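Local structure of putative membrane protein mmpL11 (Mycobacterium tuberculosis, 4Y0L) at residues V4-D9 / A83-G88; G11-P16 / D45-A50; A23-R28 / P77-A82; Q31-V36 / R66-W71. The protein belongs to the RND family of membrane transporters and probably helps export lipids to the mycobacterial cell envelope, the fragment here being one of its periplasmic domains. All blocks are in the same frame, centred on the assembly; numbering follows the deposited sequence.

Interaction 1: V4-D9 / A83-G88; sequences VLVRFD and AQVDVG
R7 leaves its strand with CG beside the backbone N (chi1 -67°) and bends again at chi2 and chi3, while Q84 opposite it runs out extended, and together these torsions lay the guanidinium of R7 against the side-chain amide of Q84. The two planes are only 22° apart, and OE1 of Q84 sits 3.4 Å from CZ of R7, over the centre of the guanidinium. Such a stack suits a pair of flat polar groups, because it uses a face and keeps the N-H edge for other partners. At that edge NH1 of R7 forms a salt bridge with OD2 of D86, modelled at 2.5 Å, a length short enough to be read with caution. A water at the same edge lies 2.6 Å from OD2 of D86 and also close to L5 O.

Beneath these side chains the backbones form an antiparallel pair. L5 with D86 and R7 with Q84 are the hydrogen-bonded pairs, and the bond from L5 N to D86 O, 2.9 Å long, is nearly straight at 173°. V4 with V87 and V6 with V85 are the non-hydrogen-bonded pairs. Their side chains occupy the other face, where beta-branched valines favour the extended backbone and give an apolar surface: CG1 of V4 meets CG1 of V85 at 3.8 Å. Just past the strand ends CB of A83 touches CE1 of F8 at 3.6 Å.

Strand 84-87 is an outer strand of the sheet. Strand 2-7 is bonded on its other side to strand 49-55, and helices 19-29 and 66-80 pack over the valine face.

Interaction 2: G11-P16 / D45-A50; sequences GGASAP and DDNGSA
A type I beta turn from G12 to A15, in the connection between strand 2-7 and helix 19-29, is held here by N47 of the loop that joins strands 37-43 and 49-55. N47 grips it with both backbone and side chain. Its carbonyl O accepts from A13 N at 2.9 Å, and its OD1 accepts from S14 N at 3.0 Å, the donor standing 25° out of the carbonyl plane. The amide then returns a bond, ND2 giving a hydrogen to OG of S14 at 3.1 Å. Asparagine suits this place because one flat group offers an acceptor and a donor side by side, and because it tolerates the positive phi (61°) of the loop. G12 suits its own place for its small size: its CA lies 3.3 Å from N47 O in a C-H...O contact, with the N47 side chain close against it.

Below the polar bonds, the methyl of A13 points toward the second segment, with CB 3.6 Å from S49 O and 4.2 Å from CB of A50, a small apolar group filling a buried spot. F43 of strand 37-43 touches A13, S14 and A50, F8 touches A13 from beyond strand 2-7, and A50 is hydrogen-bonded through its backbone to V6 of that strand.

Interaction 3: A23-R28 / P77-A82; sequences AAIRHR and PRVAGA
V79 points toward helix 19-29 and meets it with both methyls, CG1 against A24 and I25, CG2 against R28. CG1, placed anti to the backbone N (chi1 178°), presses on the helix backbone itself, 3.5 Å from A24 C, and has CB of A24 3.6 Å away. A small residue at A24 lets the valine come this near to the main chain. The same methyl lies 4.1 Å from CG1 of I25, whose side chain crosses that of V79 at a slant. CG2 of V79 faces the other way along the helix and rests on the aliphatic part of R28, 4.0 Å from CG, with the arginine chain running across it at about a right angle.

These helices, 19-29 and 66-80, are the two that lie on one face of the four-stranded antiparallel sheet in this beta-alpha-beta-beta-alpha-beta, ferredoxin-like domain, a plan familiar from the periplasmic subdomains of RND transporters. The contact sits near the end of helix 66-80, where G81 turns out of helical geometry with a positive phi of 70°, a backbone angle that glycine takes easily.

I25 suits the sheet-facing side because its long branch reaches down between helix and sheet: CD1 stops 3.9 Å from CB of A80, and its side chain also touches L52 of strand 49-55. R28 combines an aliphatic stem with a polar end. Its chain bends at chi2 (73°) past V79, and the guanidinium is hydrogen-bonded through NH1 to OE1 of Q31 and through NH2 to OE1 of Q75, an oxygen that also accepts from R78 NE.

Interaction 4: Q31-V36 / R66-W71; sequences QAPNVV and RDTITW
A32 and P33 enter a type II beta turn that runs from A32 to V35, with P33 and N34 at its two central positions, and the turn lies against the first turns of helix 66-80, CA of P33 being 5.9 Å from CA of T68. In the ferredoxin-like fold of this domain the turn belongs to the link between helix 19-29 and strand 37-43. Proline suits the first central place because its ring fixes phi near the value required, and asparagine the second because it accepts a positive phi (62°).

W71 provides the floor. With CG anti to the backbone N (chi1 -177°), its indole reaches away from the helix under the loop and receives two C-H groups on the same face. CA of A32 stands 3.8 Å from the centroid of the six-membered ring, and CD of P33 stands 3.8 Å from that of the five-membered ring, each 11° off the normal, so both are CH-pi contacts over the face. Proline CD, next to the electron-withdrawing nitrogen, is well suited to meet an electron-rich indole. The methyl of A32 is small enough to lie close as well, its CB 3.6 Å from CE3 of W71.

T68 meets the proline at a different place, near CG and the carbonyl. Its OG1 sits between the backbone N and the carbonyl carbon, hydrogen-bonded to A65 O, which turns the methyl to the loop. A threonine thus serves both the helix start and the packing: CG2 rests 4.1 Å from CG of P33, while its modelled approach to P33 O, 3.0 Å, is unusually short and doubtful.

From the N terminus, strand 2-7 opens interaction 1, which closes only at the C-terminal edge strand and joins the two, so the other three contacts all fall within its span. Interaction 2 starts in the loop after that strand and closes at 45-50, tying this loop to the start of strand 49-55. Interaction 3 starts in helix 19-29 before that closure and ends in helix 66-80, joining the two helices and crossing interaction 2. Interaction 4, which joins the loop after helix 19-29 to the start of helix 66-80, also crosses interaction 2 but lies wholly within interaction 3. Interactions 2 and 4 lie on opposite sides of the chain's centre, about 26 Å apart between centres.

Interaction 1: V4-D9 / A83-G88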
# COMPACT_ATOMS: atom_id res chain seq x y z
N VAL A 4 0.80 1.89 -5.20
CA VAL A 4 0.26 2.39 -3.94
C VAL A 4 1.40 2.81 -3.02
O VAL A 4 2.30 2.02 -2.74
CB VAL A 4 -0.63 1.34 -3.24
CG1 VAL A 4 -1.12 1.86 -1.89
CG2 VAL A 4 -1.80 0.96 -4.12
N LEU A 5 1.34 4.06 -2.55
CA LEU A 5 2.38 4.62 -1.71
C LEU A 5 1.88 4.83 -0.28
O LEU A 5 0.83 5.45 -0.08
CB LEU A 5 2.87 5.95 -2.29
CG LEU A 5 4.13 6.54 -1.65
CD1 LEU A 5 5.37 5.77 -2.09
CD2 LEU A 5 4.26 8.01 -1.99
N VAL A 6 2.63 4.32 0.69
CA VAL A 6 2.25 4.44 2.10
C VAL A 6 3.30 5.25 2.86
O VAL A 6 4.47 4.87 2.91
CB VAL A 6 2.10 3.06 2.77
CG1 VAL A 6 1.44 3.21 4.13
CG2 VAL A 6 1.27 2.13 1.89
N ARG A 7 2.87 6.36 3.46
CA ARG A 7 3.77 7.22 4.24
C ARG A 7 3.42 7.16 5.71
O ARG A 7 2.24 7.16 6.09
CB ARG A 7 3.70 8.67 3.75
CG ARG A 7 4.25 8.88 2.34
CD ARG A 7 3.19 9.42 1.40
NE ARG A 7 3.09 10.87 1.43
CZ ARG A 7 2.07 11.57 0.95
NH1 ARG A 7 1.03 10.95 0.42
NH2 ARG A 7 2.08 12.89 1.02
N PHE A 8 4.45 7.12 6.55
CA PHE A 8 4.30 7.12 8.00
C PHE A 8 4.85 8.40 8.59
O PHE A 8 5.79 9.00 8.05
CB PHE A 8 4.99 5.90 8.61
CG PHE A 8 4.41 4.59 8.17
CD1 PHE A 8 3.29 4.08 8.81
CD2 PHE A 8 4.97 3.88 7.13
CE1 PHE A 8 2.75 2.87 8.42
CE2 PHE A 8 4.43 2.67 6.73
CZ PHE A 8 3.32 2.16 7.38
N ASP A 9 4.28 8.82 9.72
CA ASP A 9 4.62 10.09 10.33
C ASP A 9 5.78 9.98 11.31
O ASP A 9 6.48 10.96 11.57
CB ASP A 9 3.40 10.67 11.06
CG ASP A 9 2.99 12.04 10.54
OD1 ASP A 9 3.88 12.83 10.16
OD2 ASP A 9 1.78 12.33 10.53
N ALA A 83 -1.72 6.03 8.92
CA ALA A 83 -0.76 6.14 7.82
C ALA A 83 -1.44 6.75 6.60
O ALA A 83 -2.64 6.57 6.39
CB ALA A 83 -0.17 4.79 7.49
N GLN A 84 -0.66 7.47 5.80
CA GLN A 84 -1.17 8.12 4.60
C GLN A 84 -1.02 7.19 3.40
O GLN A 84 0.04 6.60 3.19
CB GLN A 84 -0.42 9.43 4.35
CG GLN A 84 -1.15 10.42 3.46
CD GLN A 84 -0.46 11.76 3.40
OE1 GLN A 84 0.57 11.97 4.03
NE2 GLN A 84 -1.03 12.69 2.64
N VAL A 85 -2.10 7.05 2.63
CA VAL A 85 -2.09 6.19 1.44
C VAL A 85 -2.48 6.99 0.20
O VAL A 85 -3.33 7.88 0.26
CB VAL A 85 -3.06 5.00 1.61
CG1 VAL A 85 -3.18 4.19 0.31
CG2 VAL A 85 -2.60 4.10 2.73
N ASP A 86 -1.85 6.66 -0.92
CA ASP A 86 -2.16 7.28 -2.20
C ASP A 86 -2.03 6.26 -3.33
O ASP A 86 -1.04 5.54 -3.40
CB ASP A 86 -1.23 8.47 -2.47
CG ASP A 86 -1.54 9.66 -1.58
OD1 ASP A 86 -2.39 10.49 -1.97
OD2 ASP A 86 -0.94 9.76 -0.49
N VAL A 87 -3.04 6.21 -4.19
CA VAL A 87 -3.04 5.32 -5.34
C VAL A 87 -2.71 6.09 -6.61
O VAL A 87 -3.32 7.12 -6.89
CB VAL A 87 -4.39 4.60 -5.51
CG1 VAL A 87 -4.33 3.60 -6.65
CG2 VAL A 87 -4.80 3.92 -4.21
N GLY A 88 -1.74 5.60 -7.37
CA GLY A 88 -1.36 6.22 -8.62
C GLY A 88 -2.41 6.00 -9.70
O GLY A 88 -2.51 6.77 -10.66
O HOH W 1 0.64 7.88 0.21

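Interaction 2: G11-P16 / D45-A50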
# COMPACT_ATOMS: atom_id res chain seq x y z
N GLY A 11 9.24 7.51 12.42
CA GLY A 11 10.14 6.41 12.15
C GLY A 11 10.17 6.01 10.69
O GLY A 11 9.40 6.53 9.88
N GLY A 12 11.06 5.09 10.35
CA GLY A 12 11.18 4.62 8.99
C GLY A 12 10.07 3.66 8.62
O GLY A 12 9.54 2.95 9.49
N ALA A 13 9.73 3.63 7.34
CA ALA A 13 8.65 2.78 6.85
C ALA A 13 8.94 1.31 7.12
O ALA A 13 8.02 0.53 7.37
CB ALA A 13 8.44 3.00 5.36
N SER A 14 10.21 0.93 7.09
CA SER A 14 10.61 -0.46 7.27
C SER A 14 10.69 -0.86 8.74
O SER A 14 11.04 -2.00 9.06
CB SER A 14 11.96 -0.72 6.60
OG SER A 14 13.01 -0.14 7.35
N ALA A 15 10.37 0.07 9.64
CA ALA A 15 10.37 -0.23 11.06
C ALA A 15 9.46 -1.43 11.34
O ALA A 15 8.42 -1.56 10.70
CB ALA A 15 9.93 0.98 11.86
N PRO A 16 9.87 -2.32 12.26
CA PRO A 16 9.03 -3.49 12.59
C PRO A 16 7.63 -3.11 13.06
O PRO A 16 6.67 -3.84 12.82
CB PRO A 16 9.81 -4.17 13.71
CG PRO A 16 11.21 -3.75 13.53
CD PRO A 16 11.15 -2.35 12.98
N ASP A 45 14.94 4.91 -0.28
CA ASP A 45 16.23 5.00 0.41
C ASP A 45 16.14 5.97 1.58
O ASP A 45 16.96 5.93 2.49
CB ASP A 45 17.33 5.43 -0.57
CG ASP A 45 17.25 4.69 -1.89
OD1 ASP A 45 17.69 3.52 -1.95
OD2 ASP A 45 16.75 5.28 -2.87
N ASP A 46 15.14 6.84 1.53
CA ASP A 46 14.85 7.77 2.61
C ASP A 46 14.12 7.07 3.76
O ASP A 46 14.13 7.53 4.90
CB ASP A 46 14.00 8.93 2.08
CG ASP A 46 13.84 10.05 3.09
OD1 ASP A 46 14.71 10.19 3.98
OD2 ASP A 46 12.84 10.80 2.99
N ASN A 47 13.49 5.94 3.43
CA ASN A 47 12.65 5.19 4.37
C ASN A 47 11.48 6.04 4.85
O ASN A 47 10.93 5.80 5.93
CB ASN A 47 13.48 4.70 5.56
CG ASN A 47 13.00 3.35 6.11
OD1 ASN A 47 12.07 2.74 5.56
ND2 ASN A 47 13.63 2.89 7.17
N GLY A 48 11.10 7.03 4.05
CA GLY A 48 9.95 7.86 4.35
C GLY A 48 8.65 7.19 3.93
O GLY A 48 7.59 7.45 4.51
N SER A 49 8.74 6.32 2.93
CA SER A 49 7.56 5.68 2.37
C SER A 49 7.82 4.24 1.92
O SER A 49 8.97 3.80 1.86
CB SER A 49 7.03 6.48 1.18
OG SER A 49 8.03 6.60 0.18
N ALA A 50 6.74 3.53 1.61
CA ALA A 50 6.82 2.18 1.07
C ALA A 50 5.93 2.06 -0.17
O ALA A 50 4.75 2.38 -0.12
CB ALA A 50 6.41 1.16 2.12

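Interaction 3: A23-R28 / P77-A82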
# COMPACT_ATOMS: atom_id res chain seq x y z
N ALA A 23 1.56 -4.96 5.79
CA ALA A 23 1.07 -6.30 5.48
C ALA A 23 -0.45 -6.31 5.30
O ALA A 23 -0.98 -7.03 4.45
CB ALA A 23 1.48 -7.28 6.57
N ALA A 24 -1.14 -5.50 6.10
CA ALA A 24 -2.59 -5.41 6.02
C ALA A 24 -3.02 -4.73 4.72
O ALA A 24 -3.96 -5.17 4.06
CB ALA A 24 -3.15 -4.65 7.22
N ILE A 25 -2.33 -3.65 4.37
CA ILE A 25 -2.61 -2.93 3.12
C ILE A 25 -2.34 -3.84 1.93
O ILE A 25 -3.12 -3.88 0.98
CB ILE A 25 -1.76 -1.65 3.02
CG1 ILE A 25 -2.19 -0.65 4.09
CG2 ILE A 25 -1.91 -1.00 1.64
CD1 ILE A 25 -1.18 0.44 4.36
N ARG A 26 -1.22 -4.55 1.98
CA ARG A 26 -0.83 -5.46 0.91
C ARG A 26 -1.89 -6.54 0.69
O ARG A 26 -2.24 -6.86 -0.45
CB ARG A 26 0.52 -6.09 1.24
CG ARG A 26 1.03 -7.06 0.19
CD ARG A 26 2.52 -7.33 0.36
NE ARG A 26 3.04 -8.21 -0.68
CZ ARG A 26 3.35 -9.49 -0.52
NH1 ARG A 26 3.20 -10.09 0.66
NH2 ARG A 26 3.82 -10.19 -1.55
N HIS A 27 -2.40 -7.09 1.79
CA HIS A 27 -3.41 -8.14 1.74
C HIS A 27 -4.73 -7.65 1.15
O HIS A 27 -5.42 -8.40 0.45
CB HIS A 27 -3.64 -8.70 3.14
CG HIS A 27 -4.77 -9.68 3.24
ND1 HIS A 27 -6.04 -9.30 3.63
CD2 HIS A 27 -4.83 -11.01 3.00
CE1 HIS A 27 -6.83 -10.36 3.63
NE2 HIS A 27 -6.12 -11.41 3.24
N ARG A 28 -5.09 -6.40 1.42
CA ARG A 28 -6.33 -5.84 0.91
C ARG A 28 -6.21 -5.52 -0.58
O ARG A 28 -7.18 -5.64 -1.33
CB ARG A 28 -6.71 -4.57 1.68
CG ARG A 28 -8.14 -4.10 1.44
CD ARG A 28 -9.15 -5.01 2.14
NE ARG A 28 -10.53 -4.59 1.92
CZ ARG A 28 -11.43 -5.26 1.20
NH1 ARG A 28 -11.13 -6.41 0.61
NH2 ARG A 28 -12.66 -4.77 1.06
N PRO A 77 -7.92 3.12 2.76
CA PRO A 77 -7.81 4.04 3.90
C PRO A 77 -8.28 3.43 5.22
O PRO A 77 -7.68 3.73 6.26
CB PRO A 77 -8.71 5.21 3.49
CG PRO A 77 -8.69 5.19 2.01
CD PRO A 77 -8.63 3.74 1.63
N ARG A 78 -9.33 2.61 5.20
CA ARG A 78 -9.80 1.94 6.41
C ARG A 78 -8.66 1.14 7.02
O ARG A 78 -8.46 1.13 8.23
CB ARG A 78 -10.96 0.98 6.13
CG ARG A 78 -11.98 1.41 5.09
CD ARG A 78 -13.10 0.37 5.06
NE ARG A 78 -13.89 0.38 3.84
CZ ARG A 78 -14.75 1.34 3.50
NH1 ARG A 78 -14.91 2.40 4.29
NH2 ARG A 78 -15.43 1.25 2.37
N VAL A 79 -7.93 0.46 6.14
CA VAL A 79 -6.89 -0.49 6.53
C VAL A 79 -5.62 0.21 6.99
O VAL A 79 -4.89 -0.30 7.83
CB VAL A 79 -6.57 -1.44 5.35
CG1 VAL A 79 -5.46 -2.41 5.71
CG2 VAL A 79 -7.82 -2.19 4.92
N ALA A 80 -5.36 1.39 6.43
CA ALA A 80 -4.11 2.09 6.68
C ALA A 80 -4.11 2.80 8.03
O ALA A 80 -3.07 2.96 8.66
CB ALA A 80 -3.84 3.08 5.56
N GLY A 81 -5.29 3.24 8.46
CA GLY A 81 -5.41 3.93 9.74
C GLY A 81 -4.79 5.31 9.68
O GLY A 81 -5.17 6.14 8.86
N ALA A 82 -3.82 5.56 10.56
CA ALA A 82 -3.20 6.87 10.66
C ALA A 82 -2.20 7.11 9.53
O ALA A 82 -1.88 8.25 9.20
CB ALA A 82 -2.51 7.03 12.01

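Interaction 4: Q31-V36 / R66-W71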
# COMPACT_ATOMS: atom_id res chain seq x y z
N GLN A 31 -6.90 -8.40 -2.80
CA GLN A 31 -8.32 -8.72 -2.89
C GLN A 31 -9.04 -7.84 -3.91
O GLN A 31 -10.19 -8.10 -4.26
CB GLN A 31 -8.99 -8.57 -1.52
CG GLN A 31 -8.83 -9.78 -0.63
CD GLN A 31 -9.25 -9.51 0.81
OE1 GLN A 31 -9.48 -8.37 1.19
NE2 GLN A 31 -9.37 -10.57 1.60
N ALA A 32 -8.36 -6.81 -4.40
CA ALA A 32 -8.95 -5.88 -5.36
C ALA A 32 -9.31 -6.60 -6.66
O ALA A 32 -8.72 -7.64 -6.98
CB ALA A 32 -7.99 -4.73 -5.63
N PRO A 33 -10.28 -6.06 -7.41
CA PRO A 33 -10.68 -6.68 -8.68
C PRO A 33 -9.54 -6.78 -9.69
O PRO A 33 -8.73 -5.86 -9.79
CB PRO A 33 -11.78 -5.75 -9.20
CG PRO A 33 -11.60 -4.46 -8.46
CD PRO A 33 -11.07 -4.85 -7.12
N ASN A 34 -9.46 -7.90 -10.39
CA ASN A 34 -8.49 -8.09 -11.47
C ASN A 34 -7.02 -8.03 -11.01
O ASN A 34 -6.11 -8.10 -11.83
CB ASN A 34 -8.72 -7.05 -12.57
CG ASN A 34 -10.16 -7.04 -13.07
OD1 ASN A 34 -10.83 -8.07 -13.05
ND2 ASN A 34 -10.62 -5.88 -13.52
N VAL A 35 -6.80 -7.91 -9.70
CA VAL A 35 -5.45 -7.98 -9.14
C VAL A 35 -5.07 -9.44 -8.97
O VAL A 35 -5.89 -10.25 -8.53
CB VAL A 35 -5.36 -7.23 -7.78
CG1 VAL A 35 -4.16 -7.70 -6.95
CG2 VAL A 35 -5.27 -5.74 -8.02
N VAL A 36 -3.83 -9.79 -9.31
CA VAL A 36 -3.38 -11.18 -9.23
C VAL A 36 -2.05 -11.31 -8.49
O VAL A 36 -1.81 -12.31 -7.81
CB VAL A 36 -3.28 -11.80 -10.65
CG1 VAL A 36 -2.35 -11.00 -11.54
CG2 VAL A 36 -2.85 -13.25 -10.58
N ARG A 66 -9.34 1.38 -14.27
CA ARG A 66 -10.14 2.39 -13.57
C ARG A 66 -10.84 1.85 -12.34
O ARG A 66 -10.76 2.44 -11.26
CB ARG A 66 -11.16 2.99 -14.53
N ASP A 67 -11.54 0.72 -12.49
CA ASP A 67 -12.34 0.16 -11.40
C ASP A 67 -11.48 -0.25 -10.21
O ASP A 67 -11.97 -0.30 -9.08
CB ASP A 67 -13.14 -1.05 -11.90
CG ASP A 67 -14.58 -0.70 -12.22
OD1 ASP A 67 -14.86 0.46 -12.59
OD2 ASP A 67 -15.45 -1.60 -12.09
N THR A 68 -10.21 -0.54 -10.46
CA THR A 68 -9.31 -0.95 -9.39
C THR A 68 -8.85 0.23 -8.54
O THR A 68 -8.88 0.15 -7.31
CB THR A 68 -8.07 -1.66 -9.95
OG1 THR A 68 -7.40 -0.81 -10.89
CG2 THR A 68 -8.47 -2.95 -10.64
N ILE A 69 -8.44 1.31 -9.19
CA ILE A 69 -7.94 2.48 -8.48
C ILE A 69 -9.02 3.07 -7.58
O ILE A 69 -8.77 3.39 -6.42
CB ILE A 69 -7.42 3.56 -9.46
CG1 ILE A 69 -5.98 3.26 -9.88
CG2 ILE A 69 -7.43 4.95 -8.83
CD1 ILE A 69 -5.77 1.92 -10.54
N THR A 70 -10.24 3.20 -8.11
CA THR A 70 -11.35 3.75 -7.34
C THR A 70 -11.70 2.82 -6.18
O THR A 70 -12.07 3.28 -5.10
CB THR A 70 -12.60 3.98 -8.22
OG1 THR A 70 -13.64 4.57 -7.43
CG2 THR A 70 -13.10 2.68 -8.83
N TRP A 71 -11.57 1.52 -6.41
CA TRP A 71 -11.83 0.53 -5.37
C TRP A 71 -10.81 0.67 -4.24
O TRP A 71 -11.18 0.67 -3.06
CB TRP A 71 -11.77 -0.88 -5.96
CG TRP A 71 -12.10 -1.97 -4.99
CD1 TRP A 71 -13.30 -2.59 -4.83
CD2 TRP A 71 -11.21 -2.57 -4.04
NE1 TRP A 71 -13.22 -3.54 -3.84
CE2 TRP A 71 -11.95 -3.55 -3.34
CE3 TRP A 71 -9.86 -2.38 -3.71
CZ2 TRP A 71 -11.39 -4.33 -2.33
CZ3 TRP A 71 -9.31 -3.16 -2.71
CH2 TRP A 71 -10.07 -4.12 -2.03